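Local coordinates for iron-regulated ABC transporter siderophore-binding protein SirA (Staphylococcus aureus subsp. aureus, PDB 3MWF) that binds the iron(III) siderophore staphyloferrin B and probably delivers it to an ABC transporter for iron uptake, at residues S164-R169 with D221-V226. Numbering follows the deposited sequence.
Sequences SVVNFR and DHIFVV. With SE8 (5-[(2-{[(3S)-5-{[(2S)-2-amino-2-carboxyethyl]amino}-3-carboxy-3-hydroxy-5-oxopentanoyl]amino}ethyl)amino]-2,5-dioxopentanoic acid), chain C.
Asn167 reaches across to Val226 at the ligand-pocket end of two parallel strands, 164-168 and 222-226, neighbours in the mixed sheet of the lobe that carries Arg169. Backbone hydrogen bonds run from Ser164 N to His222 O, Phe224 N to Ser164 O and Val166 N to Phe224 O. The next, from Val226 N to Val166 O, is 2.8 Å long. Val226 O then accepts two N-H groups. Asn167 ND2 gives Val226 O a nearly straight hydrogen bond (3.1 Å, 174°), arriving from above the Val226 carbonyl plane, and Phe168 N adds a weak one. Asn167 ND2 also donates to Ser228 O, just beyond the second strand. At the other end of the amide, Asn167 OD1 takes Arg169 NE on a lone pair in its plane at 2.8 Å. The outer nitrogens face the ligand: Arg169 NH1 and Arg169 NH2 both donate to SE8 O22, each at 3.0 Å. NH2 also reaches Asn167 OD1 weakly.

Apolar contacts flank the ladder. Val165 CG1 meets Val226 CG2 on the Asn167 face. On the opposite face Val166 CG2 meets Ile223 CG2, and the Phe168 ring, swung beside its own backbone N (chi1 -64°), brings CE2 to Val225 CG1 at 3.6 Å. Ser164 OG lies against Ile223 CG1 but hydrogen-bonds to Met218 O. Asn167 is therefore a second-shell residue: the sheet holds its ND2, and its OD1 is placed to orient Arg169 toward the siderophore.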
loop_
_atom_site.group_PDB
_atom_site.type_symbol
_atom_site.label_atom_id
_atom_site.label_comp_id
_atom_site.label_asym_id
_atom_site.label_seq_id
_atom_site.Cartn_x
_atom_site.Cartn_y
_atom_site.Cartn_z
ATOM N N SER A 164 -1.746 2.116 15.793
ATOM C CA SER A 164 -0.596 2.646 15.011
ATOM C C SER A 164 0.056 1.476 14.303
ATOM O O SER A 164 -0.033 0.342 14.771
ATOM C CB SER A 164 0.407 3.394 15.881
ATOM O OG SER A 164 1.058 2.550 16.825
ATOM N N VAL A 165 0.683 1.779 13.171
ATOM C CA VAL A 165 1.406 0.798 12.375
ATOM C C VAL A 165 2.867 1.245 12.409
ATOM O O VAL A 165 3.227 2.315 11.880
ATOM C CB VAL A 165 0.868 0.771 10.920
ATOM C CG1 VAL A 165 1.689 -0.239 10.072
ATOM C CG2 VAL A 165 -0.620 0.388 10.939
ATOM N N VAL A 166 3.689 0.461 13.091
ATOM C CA VAL A 166 5.104 0.811 13.331
ATOM C C VAL A 166 5.942 -0.107 12.468
ATOM O O VAL A 166 5.767 -1.342 12.521
ATOM C CB VAL A 166 5.470 0.623 14.813
ATOM C CG1 VAL A 166 6.966 0.822 15.056
ATOM C CG2 VAL A 166 4.626 1.613 15.696
ATOM N N ASN A 167 6.843 0.499 11.700
ATOM C CA ASN A 167 7.700 -0.248 10.751
ATOM C C ASN A 167 9.148 -0.064 11.132
ATOM O O ASN A 167 9.708 1.056 11.065
ATOM C CB ASN A 167 7.401 0.277 9.335
ATOM C CG ASN A 167 8.495 -0.021 8.292
ATOM O OD1 ASN A 167 8.800 0.856 7.476
ATOM N ND2 ASN A 167 9.076 -1.233 8.305
ATOM N N PHE A 168 9.784 -1.164 11.549
ATOM C CA PHE A 168 11.214 -1.102 11.830
ATOM C C PHE A 168 11.990 -1.288 10.526
ATOM O O PHE A 168 11.713 -2.237 9.766
ATOM C CB PHE A 168 11.612 -2.153 12.861
ATOM C CG PHE A 168 10.972 -1.916 14.193
ATOM C CD1 PHE A 168 11.256 -0.743 14.878
ATOM C CD2 PHE A 168 10.061 -2.819 14.722
ATOM C CE1 PHE A 168 10.662 -0.468 16.096
ATOM C CE2 PHE A 168 9.459 -2.560 15.978
ATOM C CZ PHE A 168 9.757 -1.368 16.652
ATOM N N ARG A 169 12.908 -0.359 10.259
ATOM C CA ARG A 169 13.748 -0.426 9.038
ATOM C C ARG A 169 15.183 -0.645 9.469
ATOM O O ARG A 169 15.454 -0.825 10.650
ATOM C CB ARG A 169 13.623 0.855 8.227
ATOM C CG ARG A 169 12.188 1.136 7.740
ATOM C CD ARG A 169 12.180 1.588 6.249
ATOM N NE ARG A 169 10.881 1.249 5.694
ATOM C CZ ARG A 169 10.638 0.884 4.459
ATOM N NH1 ARG A 169 11.618 0.770 3.530
ATOM N NH2 ARG A 169 9.389 0.616 4.160
ATOM N N ASP A 221 -4.025 1.941 21.412
ATOM C CA ASP A 221 -4.595 0.758 22.095
ATOM C C ASP A 221 -4.103 -0.577 21.517
ATOM O O ASP A 221 -4.013 -1.569 22.239
ATOM C CB ASP A 221 -6.106 0.812 22.038
ATOM C CG ASP A 221 -6.646 2.098 22.631
ATOM O OD1 ASP A 221 -6.166 2.500 23.709
ATOM O OD2 ASP A 221 -7.507 2.701 21.982
ATOM N N HIS A 222 -3.791 -0.589 20.225
ATOM C CA HIS A 222 -3.173 -1.749 19.582
ATOM C C HIS A 222 -2.129 -1.273 18.569
ATOM O O HIS A 222 -2.384 -0.315 17.822
ATOM C CB HIS A 222 -4.237 -2.582 18.858
ATOM C CG HIS A 222 -3.778 -3.971 18.545
ATOM N ND1 HIS A 222 -4.126 -5.060 19.321
ATOM C CD2 HIS A 222 -2.940 -4.436 17.589
ATOM C CE1 HIS A 222 -3.515 -6.140 18.854
ATOM N NE2 HIS A 222 -2.795 -5.788 17.796
ATOM N N ILE A 223 -1.004 -1.981 18.514
ATOM C CA ILE A 223 0.099 -1.599 17.625
ATOM C C ILE A 223 0.413 -2.756 16.702
ATOM O O ILE A 223 0.520 -3.899 17.143
ATOM C CB ILE A 223 1.354 -1.161 18.438
ATOM C CG1 ILE A 223 1.084 0.158 19.182
ATOM C CG2 ILE A 223 2.622 -1.066 17.525
ATOM C CD1 ILE A 223 2.236 0.599 20.115
ATOM N N PHE A 224 0.546 -2.448 15.413
ATOM C CA PHE A 224 0.815 -3.442 14.394
ATOM C C PHE A 224 2.235 -3.231 13.956
ATOM O O PHE A 224 2.578 -2.141 13.484
ATOM C CB PHE A 224 -0.167 -3.209 13.241
ATOM C CG PHE A 224 -1.599 -3.394 13.647
ATOM C CD1 PHE A 224 -2.131 -4.686 13.740
ATOM C CD2 PHE A 224 -2.402 -2.301 14.013
ATOM C CE1 PHE A 224 -3.435 -4.882 14.144
ATOM C CE2 PHE A 224 -3.731 -2.477 14.408
ATOM C CZ PHE A 224 -4.254 -3.785 14.475
ATOM N N VAL A 225 3.074 -4.250 14.130
ATOM C CA VAL A 225 4.501 -4.098 13.819
ATOM C C VAL A 225 4.881 -4.768 12.495
ATOM O O VAL A 225 4.634 -5.963 12.320
ATOM C CB VAL A 225 5.364 -4.669 14.967
ATOM C CG1 VAL A 225 6.845 -4.672 14.607
ATOM C CG2 VAL A 225 5.151 -3.860 16.237
ATOM N N VAL A 226 5.521 -4.013 11.603
ATOM C CA VAL A 226 5.961 -4.528 10.287
ATOM C C VAL A 226 7.468 -4.395 10.182
ATOM O O VAL A 226 8.015 -3.298 10.337
ATOM C CB VAL A 226 5.313 -3.746 9.113
ATOM C CG1 VAL A 226 5.709 -4.368 7.767
ATOM C CG2 VAL A 226 3.803 -3.689 9.222
HETATM C C1 SE8 C . 11.915 3.124 -1.813
HETATM C C2 SE8 C . 12.163 2.316 -0.570
HETATM C C3 SE8 C . 11.713 0.876 -0.762
HETATM N N4 SE8 C . 10.269 0.749 -0.927
HETATM C C5 SE8 C . 9.469 0.504 0.091
HETATM C C6 SE8 C . 7.986 0.561 -0.182
HETATM C C7 SE8 C . 7.473 1.999 -0.102
HETATM C C8 SE8 C . 6.003 2.007 -0.560
HETATM C C9 SE8 C . 5.277 3.331 -0.330
HETATM N N10 SE8 C . 5.973 4.457 -0.469
HETATM C C11 SE8 C . 5.293 5.719 -0.288
HETATM C C12 SE8 C . 5.339 6.548 -1.560
HETATM N N13 SE8 C . 5.083 7.960 -1.307
HETATM C C14 SE8 C . 6.033 8.849 -0.889
HETATM C C15 SE8 C . 7.486 8.518 -1.061
HETATM C C16 SE8 C . 7.758 7.614 0.116
HETATM C C17 SE8 C . 8.794 6.554 -0.099
HETATM C C18 SE8 C . 9.869 6.593 0.879
HETATM O O19 SE8 C . 12.677 2.952 -2.800
HETATM O O20 SE8 C . 10.996 3.967 -1.795
HETATM N N21 SE8 C . 11.447 2.942 0.559
HETATM O O22 SE8 C . 9.854 0.246 1.215
HETATM C C23 SE8 C . 7.644 2.539 1.307
HETATM O O24 SE8 C . 6.855 2.167 2.211
HETATM O O25 SE8 C . 8.561 3.363 1.549
HETATM O O26 SE8 C . 8.292 2.827 -0.947
HETATM O O27 SE8 C . 4.084 3.322 -0.045
HETATM O O28 SE8 C . 5.755 9.904 -0.349
HETATM O O29 SE8 C . 8.674 5.647 -0.927
HETATM O O30 SE8 C . 10.479 5.553 1.108
HETATM O O31 SE8 C . 10.123 7.658 1.496
#